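Local structure of putative gamma-glutamylcyclotransferase YkqA (Bacillus subtilis, 2QIK) at residues A[2-8]-A[57-63]; A[141-147]-A[200-204]; A[155-160]-A[217-222]. The protein probably acts as a gamma-glutamylcyclotransferase, an acyltransferase-type enzyme that releases 5-oxoproline from gamma-glutamyl compounds. All blocks are in the same frame, centred on the assembly; numbering follows the deposited sequence. Where two conformers were deposited one is given.

Overall arrangement
Contact 1 pairs two strands of the N-terminal half and includes Y8, one of the predicted substrate-binding residues. Contacts 2 and 3 both lie in the C-terminal half, away from that site. Their segments alternate along the chain, because helix 140-145 is followed by strand 154-161 and helix 198-204 by strand 212-221. Contacts 2 and 3 have centres about 22 Å apart. Contact 1 lies about 35 Å from contact 2 and about 25 Å from contact 3, centre to centre. No two contacts touch, but K13 bridges contacts 1 and 3: its backbone N binds E59 and its NZ forms a salt bridge with D218. Contact 2 lies near a bound citrate, probably from the crystallisation liquor.

Contact 1 (A[2-8]-A[57-63]); sequences NSLLFVY and YGEVYEA
Five antiparallel pairs, from S3 with A63 to V7 with E59, join strands 3-7 and 55-63 in the N-terminal AIG2-like region. L4 and F6 bond on to L95 of strand 90-98, which closes the sheet into a barrel. Strand 3-7 runs into Y8, a probable substrate-binding residue, and a water joins Y8 O to Y57 O. S3, L5 and V7 each exchange two backbone hydrogen bonds with A63, Y61 and E59; Y61 N to L5 O is 2.8 Å at 169°. In the non-hydrogen-bonded pair of F6 and V60, V60 CG2 lies at the edge of the F6 ring, 4.3 Å from CD2. The F6 ring reaches on to the backbone of G58, with CZ 3.6 Å from G58 N.

E62 has CG anti to the backbone N (chi1 174°) and then bends at chi2. This carries its carboxylate over to L4 on a slant, with E62 OE1 3.5 Å from L4 CD2. E62 CD also sits 3.4 Å from N2 CB. With an alanine here, L4 CD2 and N2 CB would probably lose their packing partner, opening a gap at the strand end.

A water accepts from S3 OG and donates to A63 O. Y61 OH donates to E59 OE2, which K13 N also binds, while R12 forms a salt bridge with OE1. The buried E59 carboxylate is thus gripped from several sides and its rotation fixed.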
loop_
_atom_site.group_PDB
_atom_site.type_symbol
_atom_site.label_atom_id
_atom_site.label_comp_id
_atom_site.label_asym_id
_atom_site.label_seq_id
_atom_site.Cartn_x
_atom_site.Cartn_y
_atom_site.Cartn_z
ATOM N N ASN A 2 9.103 13.131 -21.826
ATOM C CA ASN A 2 8.858 12.790 -20.385
ATOM C C ASN A 2 9.440 11.436 -20.147
ATOM O O ASN A 2 9.549 10.610 -21.045
ATOM C CB ASN A 2 7.346 12.751 -20.058
ATOM C CG ASN A 2 6.697 14.063 -20.068
ATOM O OD1 ASN A 2 5.461 14.190 -19.917
ATOM N ND2 ASN A 2 7.518 15.093 -20.191
ATOM N N SER A 3 9.785 11.196 -18.913
ATOM C CA SER A 3 10.382 9.922 -18.538
ATOM C C SER A 3 9.640 9.390 -17.309
ATOM O O SER A 3 9.446 10.138 -16.339
ATOM C CB SER A 3 11.837 10.124 -18.110
ATOM O OG SER A 3 12.624 10.681 -19.162
ATOM N N LEU A 4 9.363 8.093 -17.283
ATOM C CA LEU A 4 8.933 7.462 -16.060
ATOM C C LEU A 4 10.077 7.434 -15.074
ATOM O O LEU A 4 11.216 7.145 -15.424
ATOM C CB LEU A 4 8.364 6.083 -16.287
ATOM C CG LEU A 4 7.140 6.034 -17.150
ATOM C CD1 LEU A 4 6.733 4.543 -17.348
ATOM C CD2 LEU A 4 5.973 6.780 -16.536
ATOM N N LEU A 5 9.750 7.717 -13.821
ATOM C CA LEU A 5 10.698 7.826 -12.721
ATOM C C LEU A 5 10.174 7.062 -11.498
ATOM O O LEU A 5 9.040 7.315 -11.074
ATOM C CB LEU A 5 10.881 9.295 -12.351
ATOM C CG LEU A 5 11.730 9.542 -11.091
ATOM C CD1 LEU A 5 13.150 9.207 -11.296
ATOM C CD2 LEU A 5 11.588 10.992 -10.665
ATOM N N PHE A 6 10.965 6.116 -11.032
ATOM C CA PHE A 6 10.637 5.352 -9.819
ATOM C C PHE A 6 11.383 5.954 -8.652
ATOM O O PHE A 6 12.603 6.091 -8.679
ATOM C CB PHE A 6 11.061 3.876 -10.023
ATOM C CG PHE A 6 10.883 2.996 -8.816
ATOM C CD1 PHE A 6 11.922 2.746 -7.970
ATOM C CD2 PHE A 6 9.674 2.413 -8.535
ATOM C CE1 PHE A 6 11.788 1.879 -6.873
ATOM C CE2 PHE A 6 9.537 1.580 -7.452
ATOM C CZ PHE A 6 10.578 1.303 -6.672
ATOM N N VAL A 7 10.619 6.340 -7.615
ATOM C CA VAL A 7 11.192 6.930 -6.427
ATOM C C VAL A 7 10.874 6.061 -5.212
ATOM O O VAL A 7 9.802 5.515 -5.073
ATOM C CB VAL A 7 10.745 8.398 -6.106
ATOM C CG1 VAL A 7 11.343 9.336 -7.204
ATOM C CG2 VAL A 7 9.193 8.489 -5.989
ATOM N N TYR A 8 11.861 5.993 -4.325
ATOM C CA TYR A 8 11.820 5.064 -3.190
ATOM C C TYR A 8 12.183 5.702 -1.845
ATOM O O TYR A 8 12.056 5.064 -0.812
ATOM C CB TYR A 8 12.776 3.864 -3.439
ATOM C CG TYR A 8 14.201 4.286 -3.690
ATOM C CD1 TYR A 8 15.036 4.574 -2.622
ATOM C CD2 TYR A 8 14.697 4.416 -4.938
ATOM C CE1 TYR A 8 16.314 5.009 -2.804
ATOM C CE2 TYR A 8 15.981 4.855 -5.145
ATOM C CZ TYR A 8 16.800 5.147 -4.082
ATOM O OH TYR A 8 18.124 5.552 -4.243
ATOM N N TYR A 57 10.237 -1.043 -2.711
ATOM C CA TYR A 57 8.925 -0.477 -2.951
ATOM C C TYR A 57 9.029 1.042 -3.189
ATOM O O TYR A 57 9.916 1.697 -2.650
ATOM C CB TYR A 57 7.961 -0.802 -1.816
ATOM C CG TYR A 57 7.635 -2.259 -1.827
ATOM C CD1 TYR A 57 8.405 -3.216 -1.150
ATOM C CD2 TYR A 57 6.641 -2.726 -2.672
ATOM C CE1 TYR A 57 8.191 -4.563 -1.286
ATOM C CE2 TYR A 57 6.391 -4.076 -2.793
ATOM C CZ TYR A 57 7.172 -5.008 -2.114
ATOM O OH TYR A 57 6.947 -6.364 -2.362
ATOM N N GLY A 58 8.169 1.567 -4.031
ATOM C CA GLY A 58 8.191 2.954 -4.311
ATOM C C GLY A 58 7.004 3.368 -5.166
ATOM O O GLY A 58 5.961 2.726 -5.165
ATOM N N GLU A 59 7.176 4.487 -5.883
ATOM C CA GLU A 59 6.108 5.136 -6.621
ATOM C C GLU A 59 6.647 5.534 -7.986
ATOM O O GLU A 59 7.855 5.787 -8.111
ATOM C CB GLU A 59 5.697 6.433 -5.885
ATOM C CG GLU A 59 5.213 6.199 -4.462
ATOM C CD GLU A 59 5.212 7.408 -3.571
ATOM O OE1 GLU A 59 5.271 7.242 -2.313
ATOM O OE2 GLU A 59 5.218 8.535 -3.997
ATOM N N VAL A 60 5.763 5.546 -9.005
ATOM C CA VAL A 60 6.162 5.936 -10.359
ATOM C C VAL A 60 5.519 7.251 -10.721
ATOM O O VAL A 60 4.307 7.401 -10.598
ATOM C CB VAL A 60 5.793 4.883 -11.371
ATOM C CG1 VAL A 60 6.153 5.295 -12.797
ATOM C CG2 VAL A 60 6.407 3.509 -11.042
ATOM N N TYR A 61 6.337 8.190 -11.185
ATOM C CA TYR A 61 5.909 9.496 -11.661
ATOM C C TYR A 61 6.324 9.699 -13.105
ATOM O O TYR A 61 7.258 9.082 -13.607
ATOM C CB TYR A 61 6.568 10.598 -10.793
ATOM C CG TYR A 61 5.998 10.672 -9.423
ATOM C CD1 TYR A 61 6.461 9.827 -8.430
ATOM C CD2 TYR A 61 4.986 11.540 -9.076
ATOM C CE1 TYR A 61 5.933 9.794 -7.192
ATOM C CE2 TYR A 61 4.430 11.530 -7.830
ATOM C CZ TYR A 61 4.928 10.612 -6.858
ATOM O OH TYR A 61 4.317 10.596 -5.604
ATOM N N GLU A 62 5.596 10.606 -13.773
ATOM C CA GLU A 62 5.992 11.035 -15.095
ATOM C C GLU A 62 6.717 12.390 -14.972
ATOM O O GLU A 62 6.113 13.384 -14.627
ATOM C CB GLU A 62 4.757 11.215 -15.928
ATOM C CG GLU A 62 5.057 11.769 -17.237
ATOM C CD GLU A 62 5.173 10.847 -18.289
ATOM O OE1 GLU A 62 6.061 9.916 -18.107
ATOM O OE2 GLU A 62 4.401 11.169 -19.311
ATOM N N ALA A 63 8.027 12.370 -15.193
ATOM C CA ALA A 63 8.912 13.486 -14.994
ATOM C C ALA A 63 9.319 14.129 -16.287
ATOM O O ALA A 63 9.833 13.454 -17.189
ATOM C CB ALA A 63 10.130 13.059 -14.245
HETATM O O HOH W 1 12.295 13.448 -18.974
HETATM O O HOH W 2 10.454 3.012 -0.372
#

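Contact 2 (A[141-147]-A[200-204]); sequences RFQKAGV and YLYKR
R141 and R204 stack their guanidinium groups between two short surface helices, 140-145 and 198-204. The groups come from opposite directions, centres 4.2 Å apart and planes at 25°. R141 places CD over one face of the R204 guanidinium, offset toward its rim. Like charges meet here, R141 NH1 lying 3.7 Å from R204 NE; the bridging waters, R204 O and Y200 OH may partly offset this. R204 leaves its backbone trans (chi1 -178°) and stays extended to NE, which carries its head across to R141 and F142. R204 NH1 approaches the F142 ring obliquely, 3.4 Å from CE2. It also donates to Y200 OH, one turn back on its own helix, over 3.0 Å. S135 OG takes a bond from NH2. A bound citrate lies about 4 Å from the R204 side chain.

The first helix ends in a Schellman motif. G146 takes positive phi, G146 N bonds back to Q143 O, and V147 N to F142 O. The chain then turns V147 toward Y200. V147 CG2 sits squarely over the tyrosine ring in a CH-pi contact, 3.6 Å from its centroid. A145 CB meets the same ring obliquely, 3.6 Å from CE1. At the other end of the tyrosine, Y200 OH lies at the edge of the F142 ring. The F142 ring itself stacks with F151.

Two waters connect the R141 guanidinium to R204 O. A third joins Y200 OH to R141 NH2, weakly on the arginine side. The fourth sits over the centre of the F142 ring and accepts from F142 N and R204 NH1.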
loop_
_atom_site.group_PDB
_atom_site.type_symbol
_atom_site.label_atom_id
_atom_site.label_comp_id
_atom_site.label_asym_id
_atom_site.label_seq_id
_atom_site.Cartn_x
_atom_site.Cartn_y
_atom_site.Cartn_z
ATOM N N ARG A 141 -13.036 -10.928 15.043
ATOM C CA ARG A 141 -11.670 -11.473 15.162
ATOM C C ARG A 141 -10.876 -10.583 16.130
ATOM O O ARG A 141 -10.139 -11.114 16.932
ATOM C CB ARG A 141 -10.926 -11.682 13.847
ATOM C CG ARG A 141 -11.493 -12.825 13.036
ATOM C CD ARG A 141 -10.670 -13.036 11.767
ATOM N NE ARG A 141 -9.300 -13.414 12.147
ATOM C CZ ARG A 141 -8.279 -13.528 11.307
ATOM N NH1 ARG A 141 -8.519 -13.253 10.080
ATOM N NH2 ARG A 141 -7.041 -13.840 11.774
ATOM N N PHE A 142 -11.035 -9.266 16.072
ATOM C CA PHE A 142 -10.381 -8.414 17.063
ATOM C C PHE A 142 -10.752 -8.852 18.463
ATOM O O PHE A 142 -9.926 -8.927 19.379
ATOM C CB PHE A 142 -10.734 -6.947 16.905
ATOM C CG PHE A 142 -10.352 -6.290 15.585
ATOM C CD1 PHE A 142 -11.201 -5.314 15.062
ATOM C CD2 PHE A 142 -9.168 -6.548 14.924
ATOM C CE1 PHE A 142 -10.869 -4.635 13.897
ATOM C CE2 PHE A 142 -8.839 -5.839 13.736
ATOM C CZ PHE A 142 -9.731 -4.919 13.218
ATOM N N GLN A 143 -12.042 -9.032 18.679
ATOM C CA GLN A 143 -12.531 -9.394 20.028
ATOM C C GLN A 143 -11.925 -10.722 20.460
ATOM O O GLN A 143 -11.518 -10.877 21.608
ATOM C CB GLN A 143 -14.041 -9.492 20.043
ATOM C CG GLN A 143 -14.721 -8.160 19.914
ATOM C CD GLN A 143 -16.214 -8.256 19.809
ATOM O OE1 GLN A 143 -16.937 -7.380 20.326
ATOM N NE2 GLN A 143 -16.698 -9.341 19.229
ATOM N N LYS A 144 -11.889 -11.728 19.588
ATOM C CA LYS A 144 -11.289 -13.044 19.916
ATOM C C LYS A 144 -9.819 -12.972 20.280
ATOM O O LYS A 144 -9.347 -13.734 21.105
ATOM C CB LYS A 144 -11.470 -14.049 18.810
ATOM C CG LYS A 144 -12.870 -14.462 18.592
ATOM C CD LYS A 144 -12.956 -15.498 17.507
ATOM C CE LYS A 144 -14.009 -15.121 16.512
ATOM N NZ LYS A 144 -13.565 -15.043 15.092
ATOM N N ALA A 145 -9.092 -12.042 19.650
ATOM C CA ALA A 145 -7.689 -11.861 19.887
ATOM C C ALA A 145 -7.436 -10.931 21.085
ATOM O O ALA A 145 -6.294 -10.738 21.447
ATOM C CB ALA A 145 -7.053 -11.296 18.651
ATOM N N GLY A 146 -8.485 -10.326 21.674
ATOM C CA GLY A 146 -8.293 -9.421 22.786
ATOM C C GLY A 146 -7.741 -8.075 22.434
ATOM O O GLY A 146 -7.184 -7.389 23.278
ATOM N N VAL A 147 -7.879 -7.672 21.170
ATOM C CA VAL A 147 -7.395 -6.395 20.700
ATOM C C VAL A 147 -8.436 -5.379 20.293
ATOM O O VAL A 147 -8.123 -4.315 19.747
ATOM C CB VAL A 147 -6.348 -6.580 19.555
ATOM C CG1 VAL A 147 -5.177 -7.389 20.030
ATOM C CG2 VAL A 147 -6.960 -7.141 18.302
ATOM N N TYR A 200 0.038 -6.897 15.958
ATOM C CA TYR A 200 -1.144 -7.754 15.781
ATOM C C TYR A 200 -1.519 -7.737 14.293
ATOM O O TYR A 200 -1.799 -8.779 13.692
ATOM C CB TYR A 200 -2.306 -7.219 16.636
ATOM C CG TYR A 200 -3.633 -7.806 16.198
ATOM C CD1 TYR A 200 -3.970 -9.085 16.546
ATOM C CD2 TYR A 200 -4.462 -7.125 15.369
ATOM C CE1 TYR A 200 -5.097 -9.677 16.073
ATOM C CE2 TYR A 200 -5.600 -7.670 14.911
ATOM C CZ TYR A 200 -5.942 -8.964 15.252
ATOM O OH TYR A 200 -7.132 -9.516 14.775
ATOM N N LEU A 201 -1.572 -6.549 13.687
ATOM C CA LEU A 201 -1.948 -6.465 12.271
ATOM C C LEU A 201 -0.933 -7.150 11.380
ATOM O O LEU A 201 -1.297 -7.819 10.412
ATOM C CB LEU A 201 -2.201 -5.063 11.855
ATOM C CG LEU A 201 -3.403 -4.357 12.491
ATOM C CD1 LEU A 201 -3.428 -2.889 12.157
ATOM C CD2 LEU A 201 -4.684 -5.014 12.018
ATOM N N TYR A 202 0.362 -6.971 11.668
ATOM C CA TYR A 202 1.388 -7.625 10.882
ATOM C C TYR A 202 1.242 -9.127 10.896
ATOM O O TYR A 202 1.440 -9.817 9.888
ATOM C CB TYR A 202 2.792 -7.240 11.306
ATOM C CG TYR A 202 3.375 -6.002 10.704
ATOM C CD1 TYR A 202 2.663 -4.840 10.564
ATOM C CD2 TYR A 202 4.702 -5.999 10.244
ATOM C CE1 TYR A 202 3.244 -3.718 9.983
ATOM C CE2 TYR A 202 5.278 -4.870 9.701
ATOM C CZ TYR A 202 4.557 -3.737 9.543
ATOM O OH TYR A 202 5.069 -2.584 9.003
ATOM N N LYS A 203 0.856 -9.683 12.045
ATOM C CA LYS A 203 0.622 -11.141 12.133
ATOM C C LYS A 203 -0.624 -11.529 11.402
ATOM O O LYS A 203 -0.636 -12.507 10.629
ATOM C CB LYS A 203 0.607 -11.538 13.626
ATOM C CG LYS A 203 0.309 -13.031 13.819
ATOM C CD LYS A 203 0.137 -13.464 15.274
ATOM C CE LYS A 203 -0.426 -14.901 15.444
ATOM N NZ LYS A 203 -1.067 -15.063 16.775
ATOM N N ARG A 204 -1.720 -10.821 11.641
ATOM C CA ARG A 204 -2.981 -11.152 10.958
ATOM C C ARG A 204 -2.848 -11.138 9.448
ATOM O O ARG A 204 -3.436 -11.920 8.747
ATOM C CB ARG A 204 -4.056 -10.157 11.418
ATOM C CG ARG A 204 -5.392 -10.425 10.837
ATOM C CD ARG A 204 -6.483 -9.610 11.471
ATOM N NE ARG A 204 -7.760 -9.730 10.772
ATOM C CZ ARG A 204 -8.922 -9.373 11.268
ATOM N NH1 ARG A 204 -9.028 -8.999 12.532
ATOM N NH2 ARG A 204 -9.983 -9.424 10.521
HETATM O O HOH W 3 -7.015 -12.209 14.680
HETATM O O HOH W 4 -6.129 -12.742 8.232
HETATM O O HOH W 5 -4.849 -14.086 9.761
HETATM O O HOH W 6 -11.807 -8.269 13.144
#

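Contact 3 (A[155-160]-A[217-222])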
loop_
_atom_site.group_PDB
_atom_site.type_symbol
_atom_site.label_atom_id
_atom_site.label_comp_id
_atom_site.label_asym_id
_atom_site.label_seq_id
_atom_site.Cartn_x
_atom_site.Cartn_y
_atom_site.Cartn_z
ATOM N N VAL A 155 -12.224 6.649 12.827
ATOM C CA VAL A 155 -12.457 7.926 12.213
ATOM C C VAL A 155 -13.732 7.797 11.380
ATOM O O VAL A 155 -14.552 8.720 11.421
ATOM C CB VAL A 155 -11.253 8.378 11.364
ATOM C CG1 VAL A 155 -11.571 9.788 10.685
ATOM C CG2 VAL A 155 -10.016 8.441 12.266
ATOM N N GLY A 156 -13.941 6.644 10.762
ATOM C CA GLY A 156 -15.159 6.304 10.042
ATOM C C GLY A 156 -14.887 6.036 8.584
ATOM O O GLY A 156 -13.785 5.721 8.158
ATOM N N ARG A 157 -15.975 6.117 7.844
ATOM C CA ARG A 157 -15.970 5.810 6.433
ATOM C C ARG A 157 -14.973 6.661 5.739
ATOM O O ARG A 157 -14.887 7.879 5.936
ATOM C CB ARG A 157 -17.335 6.136 5.842
ATOM C CG ARG A 157 -17.536 5.664 4.459
ATOM C CD ARG A 157 -18.850 6.106 3.883
ATOM N NE ARG A 157 -19.942 5.675 4.725
ATOM C CZ ARG A 157 -21.214 6.018 4.550
ATOM N NH1 ARG A 157 -22.124 5.539 5.367
ATOM N NH2 ARG A 157 -21.578 6.803 3.564
ATOM N N ALA A 158 -14.208 6.046 4.856
ATOM C CA ALA A 158 -13.242 6.726 4.130
ATOM C C ALA A 158 -13.294 6.256 2.683
ATOM O O ALA A 158 -13.505 5.085 2.368
ATOM C CB ALA A 158 -11.846 6.449 4.788
ATOM N N VAL A 159 -13.079 7.202 1.810
ATOM C CA VAL A 159 -13.128 6.980 0.396
ATOM C C VAL A 159 -11.681 6.975 -0.120
ATOM O O VAL A 159 -10.876 7.859 0.246
ATOM C CB VAL A 159 -13.959 8.035 -0.284
ATOM C CG1 VAL A 159 -13.880 7.925 -1.769
ATOM C CG2 VAL A 159 -15.436 7.973 0.116
ATOM N N LEU A 160 -11.394 6.019 -1.030
ATOM C CA LEU A 160 -10.073 5.901 -1.656
ATOM C C LEU A 160 -10.243 5.900 -3.163
ATOM O O LEU A 160 -10.719 4.926 -3.750
ATOM C CB LEU A 160 -9.348 4.632 -1.179
ATOM C CG LEU A 160 -7.975 4.412 -1.824
ATOM C CD1 LEU A 160 -6.955 5.540 -1.637
ATOM C CD2 LEU A 160 -7.358 3.161 -1.260
ATOM N N VAL A 217 -1.676 4.811 1.782
ATOM C CA VAL A 217 -2.653 5.481 0.966
ATOM C C VAL A 217 -3.096 6.728 1.666
ATOM O O VAL A 217 -3.073 6.857 2.865
ATOM C CB VAL A 217 -3.882 4.569 0.651
ATOM C CG1 VAL A 217 -3.481 3.455 -0.243
ATOM C CG2 VAL A 217 -4.578 4.064 1.913
ATOM N N ASP A 218 -3.565 7.676 0.857
ATOM C CA ASP A 218 -4.180 8.947 1.352
ATOM C C ASP A 218 -5.682 8.820 1.158
ATOM O O ASP A 218 -6.151 8.437 0.083
ATOM C CB ASP A 218 -3.701 10.171 0.583
ATOM C CG ASP A 218 -2.249 10.502 0.793
ATOM O OD1 ASP A 218 -1.521 9.877 1.588
ATOM O OD2 ASP A 218 -1.793 11.498 0.165
ATOM N N VAL A 219 -6.493 9.113 2.190
ATOM C CA VAL A 219 -7.926 8.921 2.107
ATOM C C VAL A 219 -8.669 10.093 2.630
ATOM O O VAL A 219 -8.071 10.890 3.342
ATOM C CB VAL A 219 -8.446 7.642 2.826
ATOM C CG1 VAL A 219 -7.746 6.417 2.342
ATOM C CG2 VAL A 219 -8.350 7.813 4.368
ATOM N N GLU A 220 -9.969 10.162 2.236
ATOM C CA GLU A 220 -10.843 11.183 2.689
ATOM C C GLU A 220 -11.841 10.617 3.674
ATOM O O GLU A 220 -12.535 9.736 3.311
ATOM C CB GLU A 220 -11.532 11.914 1.517
ATOM C CG GLU A 220 -11.808 13.323 2.012
ATOM C CD GLU A 220 -12.411 14.291 1.029
ATOM O OE1 GLU A 220 -12.312 14.055 -0.214
ATOM O OE2 GLU A 220 -12.959 15.295 1.558
ATOM N N ALA A 221 -11.923 11.202 4.851
ATOM C CA ALA A 221 -12.878 10.704 5.867
ATOM C C ALA A 221 -13.351 11.946 6.614
ATOM O O ALA A 221 -12.517 12.616 7.274
ATOM C CB ALA A 221 -12.176 9.689 6.854
ATOM N N GLY A 222 -14.681 12.168 6.601
ATOM C CA GLY A 222 -15.304 13.236 7.409
ATOM C C GLY A 222 -14.921 14.594 6.883
ATOM O O GLY A 222 -14.815 15.586 7.642
#
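L160 and V217 cross at about a right angle where strands 154-161 and 212-221 meet. The two methyls of L160 divide the work. L160 CD1 lies 4.0 Å from V217 CB and 3.5 Å from D218 O, while CD2 meets V217 CG1. CD1 also reaches V219 CG1.

Further along, A158 CB packs against two side chains of the other strand, V219 CG2 at 3.8 Å and A221 CB at 3.9 Å. A221 CB also presses on R157 O at 3.4 Å and on V155 CG1. F131 of strand 128-132 touches A158, L160 and V219 and so covers this apolar seam.

The two short segments run at 130° to each other, well off antiparallel, and a single antiparallel hydrogen-bonded pair forms. V159 N donates to E220 O over 3.0 Å, and E220 N returns a bond to V159 O over 3.2 Å at 174°. V155 and G156 both face L190 on strand 185-193, a classic beta bulge next to the crossing.

The D218 carboxylate has its partners outside the two segments. It forms a salt bridge with K13 and accepts from D228 N. The chemistry therefore separates: two backbone bonds and a row of apolar contacts join the 212-221/224-234 hairpin to the sheet of strands 128-132, 185-193 and 154-161, while D218 ties to other parts of the chain.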